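Local coordinates for threonine phosphate decarboxylase-like enzyme (Sulfurospirillum multivorans, PDB 6OUX), which uses pyridoxal phosphate to decarboxylate L-serine O-phosphate to ethanolamine O-phosphate, a precursor of the nucleotide-loop linkage in norcobamides, at residues 107-110 with 111-115; 256-260 with 261-265; 136-139 with 140-144; 224-227 with 228-231; 280-283 with 284-288. All coordinates share one frame; numbering follows the deposited sequence.

Contact 1. Residues 107-110 with 111-115; sequences GATE and IIQML
The carbonyl oxygens of G107, A108, T109 and E110 are each taken up by the amide four residues on, a worked example of how the first turn of an alpha helix settles its acceptors. I112 N reaches A108 O at 2.9 Å, while I111 N meets G107 O at 3.1 Å and M114 N closes on E110 O at 3.1 Å. T109 O receives Q113 N at 3.0 Å, and Q113 CG comes within 3.2 Å of the same oxygen. Further out the glutamine crosses the threonine, its OE1 lying 3.4 Å from T109 CG2. With Q113 replaced, an alanine here lacks the amide, and T109 CG2 would probably lose the group lying across it. E110 bends at chi2 (68°), which folds its carboxylate back against the N-cap residue G107; a side chain there would collide with E110 OE1, so glycine fits. E110 OE2 is satisfied from outside, by a salt bridge to R252. As in other fold type I enzymes, this helix follows a strand of the large sheet at its active-site end; the T109 side chain lies about 8 Å from that of N181, a substrate-binding residue. A108, I112 and L115 pack on strands 204-208 and 236-241, whereas I111 and M114 rest on F103 of strand 102-105.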
loop_
_atom_site.group_PDB
_atom_site.type_symbol
_atom_site.label_atom_id
_atom_site.label_comp_id
_atom_site.label_asym_id
_atom_site.label_seq_id
_atom_site.Cartn_x
_atom_site.Cartn_y
_atom_site.Cartn_z
ATOM N N GLY A 107 6.616 3.754 1.364
ATOM C CA GLY A 107 8.067 3.688 1.307
ATOM C C GLY A 107 8.599 5.022 0.907
ATOM O O GLY A 107 7.840 5.891 0.465
ATOM N N ALA A 108 9.902 5.195 1.070
ATOM C CA ALA A 108 10.543 6.438 0.751
ATOM C C ALA A 108 10.428 6.774 -0.755
ATOM O O ALA A 108 10.000 7.867 -1.145
ATOM C CB ALA A 108 11.993 6.366 1.190
ATOM N N THR A 109 10.770 5.814 -1.618
ATOM C CA THR A 109 10.698 6.006 -3.047
ATOM C C THR A 109 9.257 6.292 -3.555
ATOM O O THR A 109 9.094 7.166 -4.360
ATOM C CB THR A 109 11.338 4.815 -3.782
ATOM O OG1 THR A 109 12.655 4.647 -3.257
ATOM C CG2 THR A 109 11.438 5.100 -5.308
ATOM N N GLU A 110 8.244 5.600 -3.036
ATOM C CA GLU A 110 6.844 5.911 -3.344
ATOM C C GLU A 110 6.471 7.353 -2.933
ATOM O O GLU A 110 5.754 8.048 -3.691
ATOM C CB GLU A 110 5.842 4.931 -2.732
ATOM C CG GLU A 110 5.972 3.440 -3.108
ATOM C CD GLU A 110 7.240 2.733 -2.576
ATOM O OE1 GLU A 110 7.922 3.210 -1.664
ATOM O OE2 GLU A 110 7.590 1.639 -3.085
ATOM N N ILE A 111 6.931 7.796 -1.762
ATOM C CA ILE A 111 6.667 9.156 -1.339
ATOM C C ILE A 111 7.356 10.160 -2.268
ATOM O O ILE A 111 6.742 11.153 -2.645
ATOM C CB ILE A 111 7.006 9.368 0.132
ATOM C CG1 ILE A 111 6.000 8.552 0.983
ATOM C CG2 ILE A 111 6.946 10.862 0.491
ATOM C CD1 ILE A 111 6.504 8.427 2.453
ATOM N N ILE A 112 8.610 9.904 -2.666
ATOM C CA ILE A 112 9.317 10.834 -3.546
ATOM C C ILE A 112 8.696 10.904 -4.937
ATOM O O ILE A 112 8.618 11.955 -5.529
ATOM C CB ILE A 112 10.823 10.505 -3.609
ATOM C CG1 ILE A 112 11.473 10.743 -2.242
ATOM C CG2 ILE A 112 11.543 11.358 -4.664
ATOM C CD1 ILE A 112 12.914 10.266 -2.151
ATOM N N GLN A 113 8.191 9.789 -5.423
ATOM C CA GLN A 113 7.469 9.769 -6.672
ATOM C C GLN A 113 6.204 10.594 -6.616
ATOM O O GLN A 113 5.952 11.317 -7.600
ATOM C CB GLN A 113 7.242 8.312 -7.134
ATOM C CG GLN A 113 8.608 7.695 -7.480
ATOM C CD GLN A 113 8.675 6.175 -7.680
ATOM O OE1 GLN A 113 9.689 5.655 -8.210
ATOM N NE2 GLN A 113 7.636 5.458 -7.263
ATOM N N MET A 114 5.430 10.507 -5.533
ATOM C CA MET A 114 4.263 11.423 -5.271
ATOM C C MET A 114 4.675 12.893 -5.240
ATOM O O MET A 114 4.070 13.713 -5.916
ATOM C CB MET A 114 3.508 11.011 -4.012
ATOM C CG MET A 114 2.428 11.977 -3.458
ATOM S SD MET A 114 1.864 11.625 -1.759
ATOM C CE MET A 114 3.170 12.490 -0.880
ATOM N N LEU A 115 5.773 13.219 -4.541
ATOM C CA LEU A 115 6.298 14.568 -4.544
ATOM C C LEU A 115 6.673 15.102 -5.932
ATOM O O LEU A 115 6.351 16.237 -6.285
ATOM C CB LEU A 115 7.512 14.665 -3.596
ATOM C CG LEU A 115 7.198 14.468 -2.104
ATOM C CD1 LEU A 115 8.486 14.423 -1.298
ATOM C CD2 LEU A 115 6.289 15.582 -1.612
#

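Contact 2. Residues 256-260 with 261-265; sequences ALMDS and RKIDA
D259 OD2 accepts K262 N at 2.9 Å, the textbook bond of an aspartate N-cap to the third amide of the helix it opens. The N-H points almost straight at the oxygen (163°) and meets it on the anti side of the carboxylate. With CG anti to the backbone N (chi1 178°), the group is carried round beside the amides of the first turn. Its other oxygen accepts a hydrogen bond from water 1, which lies 2.6 Å from D259 OD1, and that water accepts in turn from R261 N. Regular bonding then begins, I263 N meeting D259 O at 3.1 Å and D264 N meeting S260 O at 2.8 Å. On the inner side M258 CG presses on I263 CG1 at 3.4 Å, tighter than usual van der Waals contact, and M258 SD lies 3.9 Å from K262 CE. In the next shell, M258 O is held by N101, and D264 OD1 forms a salt bridge with R85. An asparagine in place of D264 would probably leave R85 without its opposite charge. Chemically, an acidic cap facing the helix amides, with the R261 guanidinium nearby though its charged atoms stay clear of the carboxylate, is likely to favour the ionised form of D259.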
loop_
_atom_site.group_PDB
_atom_site.type_symbol
_atom_site.label_atom_id
_atom_site.label_comp_id
_atom_site.label_asym_id
_atom_site.label_seq_id
_atom_site.Cartn_x
_atom_site.Cartn_y
_atom_site.Cartn_z
ATOM N N ALA A 256 7.435 10.854 5.636
ATOM C CA ALA A 256 8.050 12.127 5.271
ATOM C C ALA A 256 7.680 13.193 6.274
ATOM O O ALA A 256 6.570 13.160 6.847
ATOM C CB ALA A 256 7.607 12.573 3.902
ATOM N N LEU A 257 8.589 14.145 6.459
ATOM C CA LEU A 257 8.353 15.399 7.223
ATOM C C LEU A 257 8.314 16.529 6.181
ATOM O O LEU A 257 9.242 16.687 5.379
ATOM C CB LEU A 257 9.485 15.657 8.204
ATOM C CG LEU A 257 9.832 14.509 9.170
ATOM C CD1 LEU A 257 10.953 14.890 10.124
ATOM C CD2 LEU A 257 8.654 14.016 9.978
ATOM N N MET A 258 7.220 17.260 6.166
ATOM C CA MET A 258 7.018 18.290 5.185
ATOM C C MET A 258 6.017 19.320 5.679
ATOM O O MET A 258 5.448 19.205 6.760
ATOM C CB MET A 258 6.616 17.692 3.820
ATOM C CG MET A 258 5.313 16.919 3.754
ATOM S SD MET A 258 4.907 16.202 2.087
ATOM C CE MET A 258 5.273 14.655 2.291
ATOM N N ASP A 259 5.832 20.338 4.868
ATOM C CA ASP A 259 4.920 21.446 5.183
ATOM C C ASP A 259 3.524 20.902 5.525
ATOM O O ASP A 259 2.996 20.101 4.783
ATOM C CB ASP A 259 4.859 22.379 3.951
ATOM C CG ASP A 259 3.921 23.516 4.160
ATOM O OD1 ASP A 259 4.293 24.487 4.897
ATOM O OD2 ASP A 259 2.781 23.406 3.682
ATOM N N SER A 260 2.950 21.298 6.657
ATOM C CA SER A 260 1.671 20.741 7.086
ATOM C C SER A 260 0.509 21.143 6.197
ATOM O O SER A 260 -0.443 20.341 6.005
ATOM C CB SER A 260 1.370 21.056 8.561
ATOM O OG SER A 260 1.326 22.435 8.737
ATOM N N ARG A 261 0.585 22.347 5.627
ATOM C CA ARG A 261 -0.418 22.807 4.652
ATOM C C ARG A 261 -0.492 21.855 3.438
ATOM O O ARG A 261 -1.575 21.435 3.002
ATOM C CB ARG A 261 -0.007 24.203 4.123
ATOM C CG ARG A 261 -1.038 25.300 4.235
ATOM C CD ARG A 261 -1.532 25.525 5.663
ATOM N NE ARG A 261 -0.495 25.691 6.697
ATOM C CZ ARG A 261 -0.089 26.850 7.245
ATOM N NH1 ARG A 261 -0.553 28.006 6.822
ATOM N NH2 ARG A 261 0.834 26.838 8.197
ATOM N N LYS A 262 0.677 21.580 2.866
ATOM C CA LYS A 262 0.831 20.639 1.766
ATOM C C LYS A 262 0.308 19.224 2.155
ATOM O O LYS A 262 -0.439 18.589 1.400
ATOM C CB LYS A 262 2.291 20.633 1.394
ATOM C CG LYS A 262 2.719 19.735 0.256
ATOM C CD LYS A 262 4.244 19.844 0.135
ATOM C CE LYS A 262 4.872 18.818 -0.818
ATOM N NZ LYS A 262 4.994 19.362 -2.190
ATOM N N ILE A 263 0.685 18.714 3.319
ATOM C CA ILE A 263 0.092 17.414 3.762
ATOM C C ILE A 263 -1.443 17.501 3.830
ATOM O O ILE A 263 -2.138 16.551 3.412
ATOM C CB ILE A 263 0.648 16.954 5.096
ATOM C CG1 ILE A 263 2.129 16.565 4.939
ATOM C CG2 ILE A 263 -0.136 15.781 5.670
ATOM C CD1 ILE A 263 2.819 16.380 6.262
ATOM N N ASP A 264 -1.975 18.634 4.322
ATOM C CA ASP A 264 -3.459 18.792 4.492
ATOM C C ASP A 264 -4.111 18.684 3.145
ATOM O O ASP A 264 -5.124 18.009 3.017
ATOM C CB ASP A 264 -3.869 20.151 5.079
ATOM C CG ASP A 264 -3.488 20.312 6.520
ATOM O OD1 ASP A 264 -3.519 19.327 7.333
ATOM O OD2 ASP A 264 -3.169 21.480 6.848
ATOM N N ALA A 265 -3.508 19.357 2.147
ATOM C CA ALA A 265 -3.987 19.348 0.758
ATOM C C ALA A 265 -3.940 17.952 0.136
ATOM O O ALA A 265 -4.910 17.486 -0.462
ATOM C CB ALA A 265 -3.184 20.335 -0.089
HETATM O O HOH W 1 2.362 24.883 6.581
#

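Contact 3. Residues 136-139 with 140-144; sequences EFVG and KGCEV
V138, just before a type I beta turn from G139 to C142, packs against the cysteine that ends it; the turn delivers the chain into strand 143-148, the outermost strand of the large sheet within this chain. The cysteine meets the valine with both CB and SG: C142 SG sits 3.7 Å from V138 CB, and C142 CB the same 3.7 Å from V138 CG2. The cysteine torsion sets SG anti to the backbone N (chi1 -178°), which turns it toward V138 CB. Two residues on, V144 meets the same valine, its CG2 lying 4.0 Å from V138 CG2, methyl to methyl, with the two side chains slanting across one another. V138 thus offers one methyl to two partners, C142 CB and V144 CG2, and V138 and V144 both also touch V124 of strand 123-128. At the tip of the turn, K140 has its CB directed away from residues 136-139. Neither glycine has a backbone conformation that requires it, and a CB could be accommodated at either, if closely at G139. The turn is closed by C142 N, which donates to G139 O at 2.8 Å with the N-H coming from above the carbonyl plane, 51° out of it, instead of along a lone pair.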
loop_
_atom_site.group_PDB
_atom_site.type_symbol
_atom_site.label_atom_id
_atom_site.label_comp_id
_atom_site.label_asym_id
_atom_site.label_seq_id
_atom_site.Cartn_x
_atom_site.Cartn_y
_atom_site.Cartn_z
ATOM N N GLU A 136 11.156 8.972 -14.378
ATOM C CA GLU A 136 9.849 8.523 -14.904
ATOM C C GLU A 136 8.700 9.101 -14.120
ATOM O O GLU A 136 7.565 8.995 -14.536
ATOM C CB GLU A 136 9.641 6.994 -14.931
ATOM C CG GLU A 136 10.806 6.145 -15.385
ATOM C CD GLU A 136 11.536 5.608 -14.197
ATOM O OE1 GLU A 136 11.902 6.461 -13.349
ATOM O OE2 GLU A 136 11.672 4.366 -14.075
ATOM N N PHE A 137 8.966 9.745 -12.992
ATOM C CA PHE A 137 7.838 10.189 -12.196
ATOM C C PHE A 137 7.508 11.674 -12.278
ATOM O O PHE A 137 6.455 12.102 -11.800
ATOM C CB PHE A 137 8.031 9.606 -10.815
ATOM C CG PHE A 137 7.995 8.101 -10.843
ATOM C CD1 PHE A 137 6.764 7.427 -10.859
ATOM C CD2 PHE A 137 9.168 7.364 -10.955
ATOM C CE1 PHE A 137 6.710 6.044 -10.919
ATOM C CE2 PHE A 137 9.117 5.973 -11.020
ATOM C CZ PHE A 137 7.885 5.315 -10.996
ATOM N N VAL A 138 8.358 12.442 -12.954
ATOM C CA VAL A 138 8.127 13.864 -13.108
ATOM C C VAL A 138 7.076 14.049 -14.217
ATOM O O VAL A 138 6.916 13.168 -15.069
ATOM C CB VAL A 138 9.422 14.653 -13.451
ATOM C CG1 VAL A 138 10.533 14.371 -12.429
ATOM C CG2 VAL A 138 9.915 14.395 -14.878
ATOM N N GLY A 139 6.371 15.179 -14.203
ATOM C CA GLY A 139 5.400 15.523 -15.257
ATOM C C GLY A 139 6.060 15.738 -16.594
ATOM O O GLY A 139 7.248 16.040 -16.668
ATOM N N LYS A 140 5.289 15.611 -17.667
ATOM C CA LYS A 140 5.856 15.651 -19.017
ATOM C C LYS A 140 6.542 16.974 -19.396
ATOM O O LYS A 140 7.518 16.964 -20.133
ATOM C CB LYS A 140 4.802 15.240 -20.058
ATOM C CG LYS A 140 3.607 16.171 -20.190
ATOM C CD LYS A 140 2.603 15.623 -21.204
ATOM C CE LYS A 140 2.087 16.749 -22.091
ATOM N NZ LYS A 140 1.086 16.305 -23.093
ATOM N N GLY A 141 6.052 18.103 -18.891
ATOM C CA GLY A 141 6.779 19.364 -19.054
ATOM C C GLY A 141 8.117 19.460 -18.280
ATOM O O GLY A 141 8.963 20.282 -18.600
ATOM N N CYS A 142 8.322 18.603 -17.284
ATOM C CA CYS A 142 9.363 18.828 -16.281
ATOM C C CYS A 142 10.719 18.475 -16.831
ATOM O O CYS A 142 10.904 17.433 -17.444
ATOM C CB CYS A 142 9.088 17.981 -15.040
ATOM S SG CYS A 142 10.255 18.203 -13.677
ATOM N N GLU A 143 11.657 19.361 -16.630
ATOM C CA GLU A 143 13.053 19.091 -16.921
ATOM C C GLU A 143 13.750 18.325 -15.774
ATOM O O GLU A 143 13.441 18.549 -14.605
ATOM C CB GLU A 143 13.767 20.412 -17.075
ATOM C CG GLU A 143 13.231 21.293 -18.190
ATOM C CD GLU A 143 14.028 22.584 -18.349
ATOM O OE1 GLU A 143 15.204 22.629 -17.928
ATOM O OE2 GLU A 143 13.468 23.550 -18.900
ATOM N N VAL A 144 14.680 17.442 -16.117
ATOM C CA VAL A 144 15.573 16.775 -15.130
ATOM C C VAL A 144 17.030 17.136 -15.477
ATOM O O VAL A 144 17.404 17.039 -16.632
ATOM C CB VAL A 144 15.365 15.259 -15.165
ATOM C CG1 VAL A 144 16.181 14.561 -14.083
ATOM C CG2 VAL A 144 13.881 14.920 -14.977
#

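Contact 4. Residues 224-227 with 228-231; sequences LSST and VLFD
S226 O is approached by two amides of the helix it introduces. F230 N donates at 3.2 Å, lying in the carbonyl plane, and L229 N adds a weak bond at 3.0 Å whose angle of 123° is poor. One residue on, the regular pattern is established by D231 N, which is 2.8 Å from T227 O. The start of any helix leaves several amides without an intrahelical acceptor, and here they are served in three different ways. T227 N goes to S225 OG at 3.1 Å, nearly straight at 170°, an ST turn that brings the serine hydroxyl to the first amide of the helix. V228 N donates to water 2 at 3.0 Å, and this water donates a hydrogen bond to S225 O at 3.2 Å. L229 N has the weak bond already named. S226 occupies the N-cap position without a capping bond from its side chain; its OG is hydrogen-bonded to E209 instead. Among the side chains, S226 CB touches L229 CD1 at 4.0 Å, while T227 and D231 extend together along one flank, T227 CG2 4.1 Å from D231 OD2. F230 keeps its CB near T227 O but, with CG anti to the backbone N (chi1 179°), its ring swings outward from this first turn. The short helix 227-232 lies between helix 189-198, on which V228 and L229 pack, and the large sheet, where F230 meets I238 of strand 236-241 and, together with T227, L257 of strand 254-257.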
loop_
_atom_site.group_PDB
_atom_site.type_symbol
_atom_site.label_atom_id
_atom_site.label_comp_id
_atom_site.label_asym_id
_atom_site.label_seq_id
_atom_site.Cartn_x
_atom_site.Cartn_y
_atom_site.Cartn_z
ATOM N N LEU A 224 21.962 8.871 14.359
ATOM C CA LEU A 224 21.881 10.129 13.637
ATOM C C LEU A 224 20.484 10.282 13.158
ATOM O O LEU A 224 19.780 9.299 12.999
ATOM C CB LEU A 224 22.814 10.108 12.418
ATOM C CG LEU A 224 24.302 9.989 12.755
ATOM C CD1 LEU A 224 25.092 9.585 11.533
ATOM C CD2 LEU A 224 24.807 11.309 13.342
ATOM N N SER A 225 20.110 11.524 12.872
ATOM C CA SER A 225 18.778 11.840 12.416
ATOM C C SER A 225 18.807 13.161 11.660
ATOM O O SER A 225 19.400 14.083 12.148
ATOM C CB SER A 225 17.866 12.057 13.603
ATOM O OG SER A 225 16.628 12.454 13.058
ATOM N N SER A 226 18.140 13.241 10.523
ATOM C CA SER A 226 18.024 14.499 9.719
ATOM C C SER A 226 16.777 15.392 10.194
ATOM O O SER A 226 16.455 16.428 9.564
ATOM C CB SER A 226 17.880 14.153 8.213
ATOM O OG SER A 226 18.838 13.258 7.699
ATOM N N THR A 227 16.098 15.010 11.308
ATOM C CA THR A 227 15.005 15.885 11.846
ATOM C C THR A 227 15.491 17.301 12.213
ATOM O O THR A 227 14.731 18.270 12.009
ATOM C CB THR A 227 14.323 15.220 13.061
ATOM O OG1 THR A 227 13.811 13.954 12.671
ATOM C CG2 THR A 227 13.134 16.004 13.648
ATOM N N VAL A 228 16.711 17.413 12.757
ATOM C CA VAL A 228 17.382 18.702 12.991
ATOM C C VAL A 228 17.353 19.589 11.750
ATOM O O VAL A 228 17.079 20.777 11.829
ATOM C CB VAL A 228 18.877 18.670 13.446
ATOM C CG1 VAL A 228 19.032 18.235 14.860
ATOM C CG2 VAL A 228 19.783 17.824 12.590
ATOM N N LEU A 229 17.577 18.993 10.597
ATOM C CA LEU A 229 17.517 19.735 9.322
ATOM C C LEU A 229 16.121 20.173 8.934
ATOM O O LEU A 229 15.905 21.343 8.490
ATOM C CB LEU A 229 18.153 18.938 8.202
ATOM C CG LEU A 229 19.506 18.360 8.505
ATOM C CD1 LEU A 229 19.932 17.505 7.277
ATOM C CD2 LEU A 229 20.572 19.400 8.850
ATOM N N PHE A 230 15.156 19.285 9.129
ATOM C CA PHE A 230 13.764 19.643 8.954
ATOM C C PHE A 230 13.380 20.810 9.849
ATOM O O PHE A 230 12.739 21.781 9.379
ATOM C CB PHE A 230 12.848 18.443 9.261
ATOM C CG PHE A 230 11.369 18.769 9.123
ATOM C CD1 PHE A 230 10.871 19.052 7.912
ATOM C CD2 PHE A 230 10.528 18.802 10.220
ATOM C CE1 PHE A 230 9.533 19.317 7.735
ATOM C CE2 PHE A 230 9.190 19.088 10.083
ATOM C CZ PHE A 230 8.693 19.356 8.845
ATOM N N ASP A 231 13.823 20.787 11.104
ATOM C CA ASP A 231 13.421 21.847 12.023
ATOM C C ASP A 231 14.016 23.234 11.724
ATOM O O ASP A 231 13.348 24.262 11.989
ATOM C CB ASP A 231 13.713 21.496 13.462
ATOM C CG ASP A 231 12.831 20.418 14.003
ATOM O OD1 ASP A 231 11.738 20.073 13.442
ATOM O OD2 ASP A 231 13.304 19.905 15.027
HETATM O O HOH W 2 17.846 15.418 14.626
#

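Contact 5. Residues 280-283 with 284-288; sequences EYCL and RLFVR
Three successive amides here bond the carbonyls four residues back in ordinary alpha-helical fashion: R284 N to E280 O, L285 N to Y281 O and F286 N to C282 O. On one flank E280 and R284 lie alongside each other, and E280 OE2 is gripped by both R284 NE at 3.0 Å and R284 NH2 at 3.2 Å. NE arrives on the anti lone pair, and the oxygen lies close to the guanidinium plane, although the carboxylate is turned 42° against it. S82 OG is a further hydrogen-bond partner of OE2. This is the classic i to i+4 salt bridge along a helix; helix 277-286 precedes the long helix 289-314, on the way to the smaller, five-stranded sheet. F286, its CG anti to the carbonyl carbon (chi1 -67°), turns its ring back over the preceding turn, where C282 O lies 2.9 Å above one face, offset toward the rim. The ring also receives C282 CB in a CH-pi contact, 4.2 Å from its centroid, with C282 SG set obliquely; F246 stacks on the F286 ring. On a further flank Y281 crosses L285, its CE2 4.0 Å from L285 CD2, while its hydroxyl is hydrogen-bonded to E66 of helix 53-68.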
loop_
_atom_site.group_PDB
_atom_site.type_symbol
_atom_site.label_atom_id
_atom_site.label_comp_id
_atom_site.label_asym_id
_atom_site.label_seq_id
_atom_site.Cartn_x
_atom_site.Cartn_y
_atom_site.Cartn_z
ATOM N N GLU A 280 0.294 -1.209 10.727
ATOM C CA GLU A 280 -0.039 -0.445 11.909
ATOM C C GLU A 280 0.570 -0.987 13.176
ATOM O O GLU A 280 1.087 -0.199 13.939
ATOM C CB GLU A 280 -1.537 -0.339 12.107
ATOM C CG GLU A 280 -1.882 0.489 13.304
ATOM C CD GLU A 280 -3.375 0.728 13.446
ATOM O OE1 GLU A 280 -4.184 0.316 12.574
ATOM O OE2 GLU A 280 -3.727 1.305 14.476
ATOM N N TYR A 281 0.458 -2.301 13.419
ATOM C CA TYR A 281 1.081 -2.945 14.561
ATOM C C TYR A 281 2.576 -2.536 14.589
ATOM O O TYR A 281 3.118 -2.146 15.622
ATOM C CB TYR A 281 0.995 -4.476 14.467
ATOM C CG TYR A 281 1.864 -5.140 15.499
ATOM C CD1 TYR A 281 1.418 -5.267 16.833
ATOM C CD2 TYR A 281 3.161 -5.544 15.209
ATOM C CE1 TYR A 281 2.227 -5.834 17.828
ATOM C CE2 TYR A 281 3.984 -6.080 16.223
ATOM C CZ TYR A 281 3.517 -6.214 17.520
ATOM O OH TYR A 281 4.311 -6.764 18.520
ATOM N N CYS A 282 3.223 -2.638 13.447
ATOM C CA CYS A 282 4.672 -2.408 13.386
ATOM C C CYS A 282 4.991 -0.953 13.641
ATOM O O CYS A 282 5.938 -0.627 14.346
ATOM C CB CYS A 282 5.229 -2.816 12.023
ATOM S SG CYS A 282 5.407 -4.599 11.794
ATOM N N LEU A 283 4.169 -0.090 13.090
ATOM C CA LEU A 283 4.358 1.335 13.285
ATOM C C LEU A 283 4.295 1.713 14.776
ATOM O O LEU A 283 5.157 2.503 15.279
ATOM C CB LEU A 283 3.322 2.141 12.519
ATOM C CG LEU A 283 3.759 3.577 12.338
ATOM C CD1 LEU A 283 4.629 3.620 11.093
ATOM C CD2 LEU A 283 2.573 4.531 12.208
ATOM N N ARG A 284 3.297 1.149 15.462
ATOM C CA ARG A 284 3.103 1.425 16.885
ATOM C C ARG A 284 4.167 0.753 17.733
ATOM O O ARG A 284 4.547 1.282 18.781
ATOM C CB ARG A 284 1.757 0.982 17.356
ATOM C CG ARG A 284 0.600 1.757 16.762
ATOM C CD ARG A 284 -0.728 1.194 17.296
ATOM N NE ARG A 284 -1.814 1.944 16.716
ATOM C CZ ARG A 284 -2.266 3.110 17.171
ATOM N NH1 ARG A 284 -1.798 3.655 18.300
ATOM N NH2 ARG A 284 -3.230 3.712 16.501
ATOM N N LEU A 285 4.672 -0.375 17.277
ATOM C CA LEU A 285 5.804 -0.983 17.911
ATOM C C LEU A 285 7.027 -0.077 17.855
ATOM O O LEU A 285 7.670 0.205 18.866
ATOM C CB LEU A 285 6.090 -2.324 17.229
ATOM C CG LEU A 285 7.185 -3.142 17.881
ATOM C CD1 LEU A 285 6.732 -3.655 19.256
ATOM C CD2 LEU A 285 7.492 -4.255 16.921
ATOM N N PHE A 286 7.315 0.409 16.655
ATOM C CA PHE A 286 8.571 1.108 16.332
ATOM C C PHE A 286 8.767 2.367 17.126
ATOM O O PHE A 286 9.896 2.835 17.210
ATOM C CB PHE A 286 8.632 1.465 14.838
ATOM C CG PHE A 286 8.728 0.291 13.915
ATOM C CD1 PHE A 286 9.027 -0.994 14.357
ATOM C CD2 PHE A 286 8.485 0.476 12.545
ATOM C CE1 PHE A 286 9.084 -2.054 13.447
ATOM C CE2 PHE A 286 8.532 -0.571 11.650
ATOM C CZ PHE A 286 8.861 -1.825 12.093
ATOM N N VAL A 287 7.711 2.869 17.772
ATOM C CA VAL A 287 7.830 4.060 18.638
ATOM C C VAL A 287 7.684 3.814 20.132
ATOM O O VAL A 287 7.801 4.746 20.952
ATOM C CB VAL A 287 6.932 5.214 18.095
ATOM C CG1 VAL A 287 7.252 5.457 16.619
ATOM C CG2 VAL A 287 5.447 4.934 18.256
ATOM N N ARG A 288 7.509 2.562 20.541
ATOM C CA ARG A 288 7.510 2.255 21.968
ATOM C C ARG A 288 8.923 2.367 22.506
ATOM O O ARG A 288 9.863 1.884 21.900
ATOM C CB ARG A 288 6.973 0.869 22.249
ATOM C CG ARG A 288 5.555 0.862 22.791
ATOM C CD ARG A 288 4.842 -0.350 22.314
ATOM N NE ARG A 288 5.448 -1.544 22.828
ATOM C CZ ARG A 288 5.093 -2.775 22.482
ATOM N NH1 ARG A 288 4.178 -2.987 21.555
ATOM N NH2 ARG A 288 5.686 -3.803 23.052
#

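In the fold
Four of the five contacts form a chain of touching pieces around the large sheet. Contact 1 meets contact 2 where L115 CD2 lies 3.6 Å from K262 CE, and again where I111 CG2 packs on A256 CB. Contact 3 touches contact 1 through F137, which approaches the Q113 amide. Contact 4 packs against contact 2, F230 CE1 standing 3.4 Å from L257 C. Contact 5 stands apart, its nearest atoms about 9 Å from those of contact 2. Only contact 1 comes near the annotated substrate site, T109 being about 10 Å from R369 between side chains; the others illustrate helix starts, turns and helix packing further out.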